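Local atomic coordinates of sortase family protein (Clostridium perfringens, PDB entry 4D70), a protein that is a class D sortase, a cysteine transpeptidase that probably cleaves sorting signals of surface proteins and joins them to the cell wall. Residues S79-F91 with F103-F117. Sequence-based numbering, arbitrary orientation.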
loop_
_atom_site.group_PDB
_atom_site.type_symbol
_atom_site.label_atom_id
_atom_site.label_comp_id
_atom_site.label_asym_id
_atom_site.label_seq_id
_atom_site.Cartn_x
_atom_site.Cartn_y
_atom_site.Cartn_z
ATOM N N SER A 79 -6.318 6.025 -5.476
ATOM C CA SER A 79 -6.909 4.729 -5.752
ATOM C C SER A 79 -7.932 4.846 -6.880
ATOM O O SER A 79 -8.857 4.061 -6.925
ATOM C CB SER A 79 -7.565 4.164 -4.504
ATOM O OG SER A 79 -8.643 4.990 -4.121
ATOM N N THR A 80 -7.741 5.795 -7.802
ATOM C CA THR A 80 -8.601 5.897 -8.981
ATOM C C THR A 80 -8.227 4.805 -9.958
ATOM O O THR A 80 -7.163 4.195 -9.853
ATOM C CB THR A 80 -8.408 7.219 -9.710
ATOM O OG1 THR A 80 -7.035 7.341 -10.097
ATOM C CG2 THR A 80 -8.795 8.371 -8.825
ATOM N N LEU A 81 -9.085 4.594 -10.944
ATOM C CA LEU A 81 -8.829 3.580 -11.966
ATOM C C LEU A 81 -7.559 3.853 -12.718
ATOM O O LEU A 81 -6.804 2.927 -13.066
ATOM C CB LEU A 81 -9.980 3.506 -12.950
ATOM C CG LEU A 81 -11.013 2.460 -12.534
ATOM C CD1 LEU A 81 -11.834 2.942 -11.363
ATOM C CD2 LEU A 81 -11.903 2.180 -13.728
ATOM N N ASP A 82 -7.313 5.126 -12.967
ATOM C CA ASP A 82 -6.118 5.522 -13.660
ATOM C C ASP A 82 -4.859 5.164 -12.918
ATOM O O ASP A 82 -3.875 4.780 -13.530
ATOM C CB ASP A 82 -6.117 7.029 -13.915
ATOM C CG ASP A 82 -6.971 7.426 -15.081
ATOM O OD1 ASP A 82 -7.818 6.616 -15.575
ATOM O OD2 ASP A 82 -6.762 8.586 -15.500
ATOM N N VAL A 83 -4.852 5.355 -11.603
ATOM C CA VAL A 83 -3.666 5.025 -10.813
ATOM C C VAL A 83 -3.486 3.525 -10.793
ATOM O O VAL A 83 -2.422 3.002 -11.130
ATOM C CB VAL A 83 -3.766 5.577 -9.368
ATOM C CG1 VAL A 83 -2.640 5.003 -8.514
ATOM C CG2 VAL A 83 -3.708 7.120 -9.384
ATOM N N LEU A 84 -4.568 2.839 -10.434
ATOM C CA LEU A 84 -4.516 1.410 -10.209
ATOM C C LEU A 84 -4.255 0.585 -11.457
ATOM O O LEU A 84 -3.877 -0.566 -11.337
ATOM C CB LEU A 84 -5.784 0.922 -9.549
ATOM C CG LEU A 84 -6.013 1.560 -8.172
ATOM C CD1 LEU A 84 -7.383 1.171 -7.685
ATOM C CD2 LEU A 84 -4.910 1.173 -7.188
ATOM N N GLU A 85 -4.402 1.181 -12.633
ATOM C CA GLU A 85 -4.051 0.499 -13.851
ATOM C C GLU A 85 -2.567 0.188 -13.851
ATOM O O GLU A 85 -2.149 -0.890 -14.268
ATOM C CB GLU A 85 -4.412 1.352 -15.046
ATOM C CG GLU A 85 -4.421 0.585 -16.356
ATOM C CD GLU A 85 -5.165 1.349 -17.439
ATOM O OE1 GLU A 85 -4.956 2.586 -17.531
ATOM O OE2 GLU A 85 -5.942 0.726 -18.200
ATOM N N ASN A 86 -1.764 1.115 -13.341
ATOM C CA ASN A 86 -0.311 0.940 -13.363
ATOM C C ASN A 86 0.378 0.640 -12.067
ATOM O O ASN A 86 1.497 0.142 -12.071
ATOM C CB ASN A 86 0.278 2.186 -13.942
ATOM C CG ASN A 86 0.042 2.253 -15.423
ATOM O OD1 ASN A 86 0.472 1.364 -16.149
ATOM N ND2 ASN A 86 -0.701 3.242 -15.865
ATOM N N ASN A 87 -0.258 0.970 -10.954
ATOM C CA ASN A 87 0.418 0.817 -9.692
ATOM C C ASN A 87 -0.500 0.334 -8.609
ATOM O O ASN A 87 -1.710 0.447 -8.681
ATOM C CB ASN A 87 0.987 2.148 -9.241
ATOM C CG ASN A 87 2.228 2.564 -9.991
ATOM O OD1 ASN A 87 2.250 3.613 -10.651
ATOM N ND2 ASN A 87 3.268 1.822 -9.848
ATOM N N ILE A 88 0.130 -0.138 -7.555
ATOM C CA ILE A 88 -0.524 -0.277 -6.262
ATOM C C ILE A 88 -0.810 1.144 -5.787
ATOM O O ILE A 88 0.043 2.007 -5.910
ATOM C CB ILE A 88 0.440 -0.910 -5.248
ATOM C CG1 ILE A 88 0.791 -2.350 -5.598
ATOM C CG2 ILE A 88 -0.135 -0.853 -3.860
ATOM C CD1 ILE A 88 1.898 -2.868 -4.703
ATOM N N GLY A 89 -1.957 1.385 -5.207
ATOM C CA GLY A 89 -2.363 2.755 -4.886
ATOM C C GLY A 89 -2.747 2.950 -3.445
ATOM O O GLY A 89 -3.166 1.988 -2.775
ATOM N N HIS A 90 -2.565 4.166 -2.942
ATOM C CA HIS A 90 -2.880 4.493 -1.545
ATOM C C HIS A 90 -4.254 5.129 -1.525
ATOM O O HIS A 90 -4.499 6.123 -2.232
ATOM C CB HIS A 90 -1.801 5.406 -0.965
ATOM C CG HIS A 90 -2.161 6.033 0.331
ATOM N ND1 HIS A 90 -2.231 7.405 0.530
ATOM C CD2 HIS A 90 -2.439 5.477 1.517
ATOM C CE1 HIS A 90 -2.543 7.652 1.787
ATOM N NE2 HIS A 90 -2.703 6.491 2.398
ATOM N N PHE A 91 -5.162 4.600 -0.722
ATOM C CA PHE A 91 -6.468 5.245 -0.561
ATOM C C PHE A 91 -6.306 6.630 0.073
ATOM O O PHE A 91 -5.742 6.812 1.179
ATOM C CB PHE A 91 -7.427 4.462 0.298
ATOM C CG PHE A 91 -7.941 3.217 -0.328
ATOM C CD1 PHE A 91 -7.282 2.030 -0.154
ATOM C CD2 PHE A 91 -9.136 3.222 -1.071
ATOM C CE1 PHE A 91 -7.757 0.846 -0.710
ATOM C CE2 PHE A 91 -9.612 2.041 -1.654
ATOM C CZ PHE A 91 -8.928 0.841 -1.454
ATOM N N PHE A 103 -3.090 2.850 7.295
ATOM C CA PHE A 103 -2.508 3.104 5.982
ATOM C C PHE A 103 -3.052 2.020 5.036
ATOM O O PHE A 103 -2.686 0.851 5.176
ATOM C CB PHE A 103 -0.958 2.985 6.110
ATOM C CG PHE A 103 -0.228 2.938 4.801
ATOM C CD1 PHE A 103 -0.375 3.968 3.864
ATOM C CD2 PHE A 103 0.637 1.901 4.503
ATOM C CE1 PHE A 103 0.290 3.915 2.656
ATOM C CE2 PHE A 103 1.289 1.839 3.280
ATOM C CZ PHE A 103 1.128 2.854 2.360
ATOM N N SER A 104 -3.895 2.441 4.095
ATOM C CA SER A 104 -4.613 1.541 3.237
ATOM C C SER A 104 -4.220 1.599 1.778
ATOM O O SER A 104 -4.034 2.667 1.195
ATOM C CB SER A 104 -6.095 1.814 3.316
ATOM O OG SER A 104 -6.556 1.611 4.624
ATOM N N ILE A 105 -4.018 0.424 1.205
ATOM C CA ILE A 105 -3.547 0.310 -0.165
ATOM C C ILE A 105 -4.428 -0.597 -0.968
ATOM O O ILE A 105 -5.023 -1.567 -0.439
ATOM C CB ILE A 105 -2.057 0.014 -0.264
ATOM C CG1 ILE A 105 -1.627 -1.282 0.365
ATOM C CG2 ILE A 105 -1.336 1.149 0.459
ATOM C CD1 ILE A 105 -0.192 -1.684 0.038
ATOM N N ALA A 106 -4.526 -0.304 -2.258
ATOM C CA ALA A 106 -5.439 -1.042 -3.174
ATOM C C ALA A 106 -4.582 -1.739 -4.182
ATOM O O ALA A 106 -3.681 -1.135 -4.786
ATOM C CB ALA A 106 -6.373 -0.081 -3.885
ATOM N N GLY A 107 -4.834 -3.013 -4.354
ATOM C CA GLY A 107 -4.062 -3.842 -5.236
ATOM C C GLY A 107 -4.893 -4.517 -6.299
ATOM O O GLY A 107 -4.584 -5.596 -6.761
ATOM N N HIS A 108 -5.948 -3.847 -6.686
ATOM C CA HIS A 108 -6.809 -4.349 -7.753
ATOM C C HIS A 108 -7.394 -3.160 -8.447
ATOM O O HIS A 108 -7.469 -2.071 -7.841
ATOM C CB HIS A 108 -7.943 -5.181 -7.163
ATOM C CG HIS A 108 -8.906 -4.369 -6.352
ATOM N ND1 HIS A 108 -10.180 -4.059 -6.790
ATOM C CD2 HIS A 108 -8.806 -3.855 -5.107
ATOM C CE1 HIS A 108 -10.811 -3.372 -5.853
ATOM N NE2 HIS A 108 -10.000 -3.245 -4.818
ATOM N N ARG A 109 -7.804 -3.376 -9.694
ATOM C CA ARG A 109 -8.544 -2.378 -10.461
ATOM C C ARG A 109 -9.832 -3.041 -10.924
ATOM O O ARG A 109 -9.793 -4.033 -11.643
ATOM C CB ARG A 109 -7.708 -1.921 -11.653
ATOM C CG ARG A 109 -8.288 -0.732 -12.425
ATOM C CD ARG A 109 -7.504 -0.561 -13.704
ATOM N NE ARG A 109 -7.875 0.612 -14.485
ATOM C CZ ARG A 109 -8.730 0.632 -15.503
ATOM N NH1 ARG A 109 -9.371 -0.458 -15.890
ATOM N NH2 ARG A 109 -8.971 1.784 -16.116
ATOM N N ASN A 110 -10.960 -2.539 -10.445
ATOM C CA ASN A 110 -12.236 -3.207 -10.628
ATOM C C ASN A 110 -12.103 -4.644 -10.160
ATOM O O ASN A 110 -11.707 -4.864 -9.035
ATOM C CB ASN A 110 -12.715 -3.105 -12.084
ATOM C CG ASN A 110 -12.932 -1.670 -12.527
ATOM O OD1 ASN A 110 -13.546 -0.895 -11.820
ATOM N ND2 ASN A 110 -12.460 -1.322 -13.716
ATOM N N THR A 111 -12.410 -5.631 -10.995
ATOM C CA THR A 111 -12.319 -7.029 -10.558
ATOM C C THR A 111 -10.973 -7.714 -10.875
ATOM O O THR A 111 -10.873 -8.933 -10.777
ATOM C CB THR A 111 -13.462 -7.885 -11.164
ATOM O OG1 THR A 111 -13.308 -7.954 -12.584
ATOM C CG2 THR A 111 -14.830 -7.325 -10.799
ATOM N N ILE A 112 -9.952 -6.947 -11.228
ATOM C CA ILE A 112 -8.663 -7.534 -11.605
ATOM C C ILE A 112 -7.515 -7.114 -10.671
ATOM O O ILE A 112 -7.138 -5.928 -10.589
ATOM C CB ILE A 112 -8.325 -7.178 -13.072
ATOM C CG1 ILE A 112 -9.528 -7.495 -13.992
ATOM C CG2 ILE A 112 -7.086 -7.925 -13.550
ATOM C CD1 ILE A 112 -9.921 -8.975 -14.070
ATOM N N ASN A 113 -6.939 -8.117 -10.021
ATOM C CA ASN A 113 -5.811 -7.900 -9.108
ATOM C C ASN A 113 -4.595 -7.515 -9.883
ATOM O O ASN A 113 -4.319 -8.087 -10.953
ATOM C CB ASN A 113 -5.486 -9.182 -8.378
ATOM C CG ASN A 113 -6.571 -9.577 -7.423
ATOM O OD1 ASN A 113 -7.200 -8.717 -6.806
ATOM N ND2 ASN A 113 -6.831 -10.851 -7.301
ATOM N N ASN A 114 -3.840 -6.581 -9.336
ATOM C CA ASN A 114 -2.528 -6.293 -9.870
ATOM C C ASN A 114 -1.702 -7.570 -9.779
ATOM O O ASN A 114 -1.722 -8.270 -8.756
ATOM C CB ASN A 114 -1.881 -5.182 -9.088
ATOM C CG ASN A 114 -0.514 -4.830 -9.618
ATOM O OD1 ASN A 114 0.165 -5.657 -10.170
ATOM N ND2 ASN A 114 -0.099 -3.588 -9.408
ATOM N N GLU A 115 -1.025 -7.892 -10.873
ATOM C CA GLU A 115 -0.359 -9.157 -10.920
ATOM C C GLU A 115 0.671 -9.189 -9.798
ATOM O O GLU A 115 1.048 -10.275 -9.383
ATOM C CB GLU A 115 0.270 -9.430 -12.287
ATOM N N VAL A 116 1.121 -8.027 -9.301
ATOM C CA VAL A 116 2.096 -7.987 -8.198
ATOM C C VAL A 116 1.563 -8.708 -6.957
ATOM O O VAL A 116 2.347 -9.257 -6.194
ATOM C CB VAL A 116 2.530 -6.533 -7.849
ATOM C CG1 VAL A 116 1.452 -5.798 -7.082
ATOM C CG2 VAL A 116 3.806 -6.526 -7.036
ATOM N N PHE A 117 0.241 -8.718 -6.774
ATOM C CA PHE A 117 -0.390 -9.476 -5.672
ATOM C C PHE A 117 -0.978 -10.816 -6.052
ATOM O O PHE A 117 -1.800 -11.363 -5.303
ATOM C CB PHE A 117 -1.458 -8.635 -4.987
ATOM C CG PHE A 117 -0.902 -7.464 -4.195
ATOM C CD1 PHE A 117 0.121 -7.643 -3.272
ATOM C CD2 PHE A 117 -1.435 -6.223 -4.343
ATOM C CE1 PHE A 117 0.627 -6.565 -2.556
ATOM C CE2 PHE A 117 -0.969 -5.143 -3.606
ATOM C CZ PHE A 117 0.077 -5.306 -2.728
#
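Gly-89 and Ala-106 form an antiparallel hydrogen-bonded pair: Ala-106 N donates to Gly-89 O at 2.7 Å, and Gly-89 N returns a bond to Ala-106 O. Phe-91 N reaches Ser-104 O on a tilted approach. Lacking a side chain, Gly-89 leaves room for Leu-84 CD2, which packs 3.8 Å from the small Ala-106 CB.

Phe-91 brings CE1 to 3.6 Å from Ala-106 CB. Beta-branched Ile-88 divides its contacts: CG2 meets Ile-105 CD1, whereas CG1, beside the backbone N (chi1 -66°), carries CD1 to Phe-117 CZ at 3.6 Å and to Val-116 CG1. Buried His-90 suits both needs: its ring meets Phe-103 obliquely, planes 32° apart, while ND1 hydrogen-bonds Glu-77 OE1 and NE2 Ala-95 O.

Arg-109 supplies a polar side-chain link, its long chain extended so that Arg-109 NE donates to Leu-81 O (2.9 Å, 158°) from above the carbonyl plane. Its flat guanidinium fits between Leu-81 CD2 and the stacked Glu-85 carboxylate, a long salt bridge of charges alone, no N-H pointing at the oxygen.

Backbone bonds to Ala-76 set strand 88-90 between parallel strand 71-77 and antiparallel strand 101-109, which pairs with strand 163-171 in the sortase beta-barrel; helix 81-86 packs beside the 109-112 turn.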